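Amino Transferase (Eubacterium rectale, PDB 3ELE) binds pyridoxal-5'-phosphate and, as a member of the class I and II aminotransferases, probably transfers amino groups between amino acids and keto acids. Local coordinates at residues E126-I130 against L165-N170; V357-A361 against W370-S374. All blocks are in the same frame, centred on the assembly; numbering follows the deposited sequence.

Contact 1 (E126-I130 against L165-N170); sequences EFITI and LEERIN
Ile-128 on strand 126-130 faces Arg-168 of segment 165-170, their CA atoms 8.0 Å apart, a gap spanned by side chains and one water. The apolar part centres on Ile-128, whose CG1 lies anti to its carbonyl carbon (chi1 -66°) and carries CD1 out to the other segment. There CD1 of Ile-128 meets CD1 of Leu-165 at 3.6 Å and CG1 of Ile-169 at 3.9 Å, while Ile-128 CG2 rests on the same Leu-165 methyl. At the strand's start the contact turns polar. Asn-170 ND2 donates to Glu-126 OE1 on its syn side (3.0 Å, 146° at the hydrogen), the carboxylate and amide planes standing 79° apart. A water gives one hydrogen to this OE1 and the other to Arg-168 O, and Asn-170 OD1 accepts from the backbone N of His-172, which helps fix the amide's rotation. An alanine in place of this glutamate would probably leave the Asn-170 amide and the bridging water without their shared acceptor. Within this alpha/beta layering, typical of the PLP-dependent aminotransferase large domain, strand 126-130 runs between parallel strands 147-151 and 173-178, and Leu-165 and Ile-169 also pack against helix 191-208.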
loop_
_atom_site.group_PDB
_atom_site.type_symbol
_atom_site.label_atom_id
_atom_site.label_comp_id
_atom_site.label_asym_id
_atom_site.label_seq_id
_atom_site.Cartn_x
_atom_site.Cartn_y
_atom_site.Cartn_z
ATOM N N GLU A 126 15.406 -3.179 18.403
ATOM C CA GLU A 126 16.037 -4.173 17.532
ATOM C C GLU A 126 15.073 -5.274 17.140
ATOM O O GLU A 126 14.260 -5.715 17.965
ATOM C CB GLU A 126 17.236 -4.781 18.241
ATOM C CG GLU A 126 18.379 -3.774 18.487
ATOM C CD GLU A 126 19.511 -4.290 19.402
ATOM O OE1 GLU A 126 19.456 -5.431 19.905
ATOM O OE2 GLU A 126 20.456 -3.514 19.644
ATOM N N PHE A 127 15.137 -5.683 15.861
ATOM C CA PHE A 127 14.428 -6.856 15.367
ATOM C C PHE A 127 15.495 -7.833 14.873
ATOM O O PHE A 127 16.433 -7.439 14.158
ATOM C CB PHE A 127 13.406 -6.512 14.281
ATOM C CG PHE A 127 12.255 -5.717 14.800
ATOM C CD1 PHE A 127 11.123 -6.358 15.332
ATOM C CD2 PHE A 127 12.305 -4.317 14.804
ATOM C CE1 PHE A 127 10.035 -5.600 15.859
ATOM C CE2 PHE A 127 11.232 -3.559 15.310
ATOM C CZ PHE A 127 10.086 -4.197 15.826
ATOM N N ILE A 128 15.349 -9.099 15.276
ATOM C CA ILE A 128 16.299 -10.151 14.992
ATOM C C ILE A 128 15.826 -10.967 13.800
ATOM O O ILE A 128 14.656 -11.372 13.742
ATOM C CB ILE A 128 16.493 -11.106 16.194
ATOM C CG1 ILE A 128 17.144 -10.392 17.379
ATOM C CG2 ILE A 128 17.396 -12.300 15.845
ATOM C CD1 ILE A 128 17.285 -11.300 18.565
ATOM N N THR A 129 16.745 -11.201 12.868
ATOM C CA THR A 129 16.497 -12.078 11.685
ATOM C C THR A 129 17.501 -13.234 11.836
ATOM O O THR A 129 18.575 -13.058 12.458
ATOM C CB THR A 129 16.612 -11.321 10.359
ATOM O OG1 THR A 129 16.205 -12.171 9.267
ATOM C CG2 THR A 129 18.027 -10.826 10.104
ATOM N N ILE A 130 17.106 -14.419 11.364
ATOM C CA ILE A 130 17.923 -15.635 11.440
ATOM C C ILE A 130 18.459 -15.858 10.028
ATOM O O ILE A 130 17.674 -16.082 9.101
ATOM C CB ILE A 130 17.099 -16.881 11.916
ATOM C CG1 ILE A 130 16.284 -16.575 13.182
ATOM C CG2 ILE A 130 18.016 -18.091 12.195
ATOM C CD1 ILE A 130 17.113 -16.166 14.356
ATOM N N LEU A 165 21.409 -16.985 18.959
ATOM C CA LEU A 165 20.172 -16.191 19.096
ATOM C C LEU A 165 20.043 -15.602 20.490
ATOM O O LEU A 165 19.866 -14.398 20.607
ATOM C CB LEU A 165 18.900 -16.979 18.747
ATOM C CG LEU A 165 17.524 -16.327 19.013
ATOM C CD1 LEU A 165 17.419 -14.889 18.437
ATOM C CD2 LEU A 165 16.411 -17.229 18.493
ATOM N N GLU A 166 20.143 -16.454 21.517
ATOM C CA GLU A 166 20.027 -16.032 22.917
ATOM C C GLU A 166 21.010 -14.917 23.289
ATOM O O GLU A 166 20.662 -13.999 24.037
ATOM C CB GLU A 166 20.211 -17.232 23.864
ATOM C CG GLU A 166 19.992 -16.869 25.338
ATOM C CD GLU A 166 19.894 -18.045 26.287
ATOM O OE1 GLU A 166 20.033 -19.211 25.864
ATOM O OE2 GLU A 166 19.669 -17.779 27.485
ATOM N N GLU A 167 22.234 -15.025 22.773
ATOM C CA GLU A 167 23.306 -14.044 22.994
ATOM C C GLU A 167 22.977 -12.666 22.381
ATOM O O GLU A 167 23.400 -11.643 22.912
ATOM C CB GLU A 167 24.630 -14.602 22.443
ATOM C CG GLU A 167 25.888 -13.825 22.796
ATOM C CD GLU A 167 27.166 -14.379 22.135
ATOM O OE1 GLU A 167 27.141 -15.461 21.488
ATOM O OE2 GLU A 167 28.216 -13.710 22.271
ATOM N N ARG A 168 22.204 -12.644 21.291
ATOM C CA ARG A 168 21.786 -11.382 20.615
ATOM C C ARG A 168 20.458 -10.785 21.115
ATOM O O ARG A 168 20.045 -9.730 20.631
ATOM C CB ARG A 168 21.750 -11.594 19.102
ATOM C CG ARG A 168 23.138 -11.762 18.531
ATOM C CD ARG A 168 23.143 -12.383 17.180
ATOM N NE ARG A 168 24.501 -12.420 16.622
ATOM C CZ ARG A 168 25.475 -13.259 16.990
ATOM N NH1 ARG A 168 25.300 -14.172 17.945
ATOM N NH2 ARG A 168 26.661 -13.177 16.386
ATOM N N ILE A 169 19.788 -11.461 22.053
ATOM C CA ILE A 169 18.558 -10.969 22.667
ATOM C C ILE A 169 18.986 -10.084 23.841
ATOM O O ILE A 169 19.822 -10.498 24.641
ATOM C CB ILE A 169 17.660 -12.114 23.203
ATOM C CG1 ILE A 169 17.047 -12.930 22.065
ATOM C CG2 ILE A 169 16.523 -11.547 24.081
ATOM C CD1 ILE A 169 16.384 -14.212 22.546
ATOM N N ASN A 170 18.395 -8.891 23.942
ATOM C CA ASN A 170 18.672 -7.924 25.029
ATOM C C ASN A 170 17.416 -7.082 25.331
ATOM O O ASN A 170 16.326 -7.357 24.791
ATOM C CB ASN A 170 19.913 -7.064 24.677
ATOM C CG ASN A 170 19.769 -6.290 23.355
ATOM O OD1 ASN A 170 18.949 -5.392 23.227
ATOM N ND2 ASN A 170 20.618 -6.599 22.407
HETATM O O HOH W 1 18.282 -7.957 19.518
#

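Contact 2 (V357-A361 against W370-S374); sequences VLIVA and WVRIS
Ile-359 turns CG1 between its backbone N and carbonyl carbon (chi1 55°), which brings CD1 up to Val-371 and leaves CG2 beside Ile-373. Ile-359 directly precedes a beta hairpin of strands 360-361 and 370-374, the first of which is an edge strand of a four-stranded antiparallel sheet that fits the small domain of the aminotransferase fold. CG2 of Ile-359 touches CG1 of Ile-373 at 3.7 Å, the two side chains lying side by side and pointing the same way. Ile-359 CD1 reaches CG2 of Val-371 more loosely and at a slant, at 4.1 Å. Helix 345-353 covers this apolar face, with Phe-348 and Ala-352 against Ile-359 and Cys-349 against Val-371.

The backbone pairing is short but complete at one place: Val-360 and Arg-372 form an antiparallel hydrogen-bonded pair, linked in both directions. Val-360 N gives the longer bond, 3.2 Å to Arg-372 O. Next along, Ala-361 and Val-371 make a non-hydrogen-bonded pair with their CA atoms 4.5 Å apart.

Val-360 and Arg-372 send their side chains to the sheet face turned from Ile-359, where Phe-365 touches both. The arginine chain bends at its third torsion (chi3 77°), and its guanidinium is gripped by two oxygens, NH2 by Ser-41 O and NH1 by OD1 of Asn-183, a residue of the cofactor pocket. Back at the pairing, Val-360 O takes the straighter bond, from Arg-372 N at 2.8 Å and 167°, and also meets CA of Val-371 at 3.2 Å in a CA-H...O contact.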
loop_
_atom_site.group_PDB
_atom_site.type_symbol
_atom_site.label_atom_id
_atom_site.label_comp_id
_atom_site.label_asym_id
_atom_site.label_seq_id
_atom_site.Cartn_x
_atom_site.Cartn_y
_atom_site.Cartn_z
ATOM N N VAL A 357 25.274 -19.281 -16.448
ATOM C CA VAL A 357 24.509 -19.752 -15.304
ATOM C C VAL A 357 24.424 -18.557 -14.372
ATOM O O VAL A 357 25.449 -18.106 -13.842
ATOM C CB VAL A 357 25.166 -20.967 -14.625
ATOM C CG1 VAL A 357 24.430 -21.332 -13.332
ATOM C CG2 VAL A 357 25.184 -22.167 -15.611
ATOM N N LEU A 358 23.203 -18.057 -14.173
ATOM C CA LEU A 358 22.940 -16.880 -13.381
ATOM C C LEU A 358 22.398 -17.297 -12.002
ATOM O O LEU A 358 21.220 -17.593 -11.829
ATOM C CB LEU A 358 22.009 -15.916 -14.136
ATOM C CG LEU A 358 22.317 -15.711 -15.634
ATOM C CD1 LEU A 358 21.397 -14.662 -16.233
ATOM C CD2 LEU A 358 23.753 -15.320 -15.865
ATOM N N ILE A 359 23.317 -17.376 -11.050
ATOM C CA ILE A 359 23.030 -17.742 -9.658
ATOM C C ILE A 359 23.411 -16.562 -8.812
ATOM O O ILE A 359 24.166 -15.709 -9.257
ATOM C CB ILE A 359 23.719 -19.067 -9.227
ATOM C CG1 ILE A 359 25.247 -19.046 -9.457
ATOM C CG2 ILE A 359 23.102 -20.172 -10.002
ATOM C CD1 ILE A 359 25.959 -20.322 -9.090
ATOM N N VAL A 360 22.911 -16.536 -7.581
ATOM C CA VAL A 360 23.039 -15.387 -6.689
ATOM C C VAL A 360 23.862 -15.728 -5.446
ATOM O O VAL A 360 23.536 -16.684 -4.743
ATOM C CB VAL A 360 21.602 -14.923 -6.259
ATOM C CG1 VAL A 360 21.651 -13.787 -5.265
ATOM C CG2 VAL A 360 20.764 -14.509 -7.496
ATOM N N ALA A 361 24.900 -14.928 -5.166
ATOM C CA ALA A 361 25.746 -15.106 -3.968
ATOM C C ALA A 361 24.888 -14.882 -2.734
ATOM O O ALA A 361 24.059 -13.977 -2.721
ATOM C CB ALA A 361 26.944 -14.146 -3.971
ATOM N N TRP A 370 28.013 -19.636 0.095
ATOM C CA TRP A 370 26.837 -20.319 -0.465
ATOM C C TRP A 370 26.220 -19.474 -1.556
ATOM O O TRP A 370 26.589 -18.316 -1.747
ATOM C CB TRP A 370 25.793 -20.559 0.630
ATOM C CG TRP A 370 26.205 -21.553 1.655
ATOM C CD1 TRP A 370 27.102 -21.356 2.653
ATOM C CD2 TRP A 370 25.759 -22.920 1.775
ATOM N NE1 TRP A 370 27.240 -22.493 3.392
ATOM C CE2 TRP A 370 26.418 -23.468 2.897
ATOM C CE3 TRP A 370 24.846 -23.723 1.061
ATOM C CZ2 TRP A 370 26.214 -24.803 3.329
ATOM C CZ3 TRP A 370 24.633 -25.054 1.482
ATOM C CH2 TRP A 370 25.314 -25.575 2.618
ATOM N N VAL A 371 25.322 -20.087 -2.320
ATOM C CA VAL A 371 24.565 -19.391 -3.356
ATOM C C VAL A 371 23.109 -19.851 -3.346
ATOM O O VAL A 371 22.802 -20.940 -2.864
ATOM C CB VAL A 371 25.148 -19.612 -4.761
ATOM C CG1 VAL A 371 26.580 -19.086 -4.836
ATOM C CG2 VAL A 371 25.052 -21.114 -5.195
ATOM N N ARG A 372 22.235 -19.002 -3.872
ATOM C CA ARG A 372 20.823 -19.290 -4.005
ATOM C C ARG A 372 20.522 -19.479 -5.490
ATOM O O ARG A 372 20.806 -18.591 -6.312
ATOM C CB ARG A 372 19.961 -18.155 -3.465
ATOM C CG ARG A 372 18.468 -18.527 -3.500
ATOM C CD ARG A 372 17.571 -17.369 -3.234
ATOM N NE ARG A 372 17.440 -16.480 -4.382
ATOM C CZ ARG A 372 16.592 -15.446 -4.454
ATOM N NH1 ARG A 372 15.805 -15.132 -3.448
ATOM N NH2 ARG A 372 16.553 -14.704 -5.552
ATOM N N ILE A 373 19.908 -20.618 -5.803
ATOM C CA ILE A 373 19.491 -20.990 -7.160
ATOM C C ILE A 373 17.954 -21.133 -7.099
ATOM O O ILE A 373 17.437 -22.029 -6.445
ATOM C CB ILE A 373 20.150 -22.340 -7.582
ATOM C CG1 ILE A 373 21.676 -22.300 -7.400
ATOM C CG2 ILE A 373 19.774 -22.696 -9.001
ATOM C CD1 ILE A 373 22.453 -23.497 -7.964
ATOM N N SER A 374 17.224 -20.215 -7.725
ATOM C CA SER A 374 15.761 -20.265 -7.733
ATOM C C SER A 374 15.344 -21.322 -8.746
ATOM O O SER A 374 15.978 -21.422 -9.809
ATOM C CB SER A 374 15.161 -18.909 -8.126
ATOM O OG SER A 374 15.631 -17.875 -7.287
#

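The two contacts show how one chain can build its layers in different ways: contact 1 joins segment 165-170 to an inner strand of the large mixed sheet, flanked on both sides by parallel neighbours, through side chains and water, whereas contact 2 zips two antiparallel strands by their backbones. They follow each other in series along the sequence and do not touch; the centres of contact 1 and contact 2 are about 27 Å apart, and the nearest atoms of contact 1 and contact 2 about 12 Å. Their distances from a bound PLP differ: the side chain of Arg-372 is about 6 Å away, that of Ile-130 about 12 Å. Contact 2 is therefore the more directly tied to the active site.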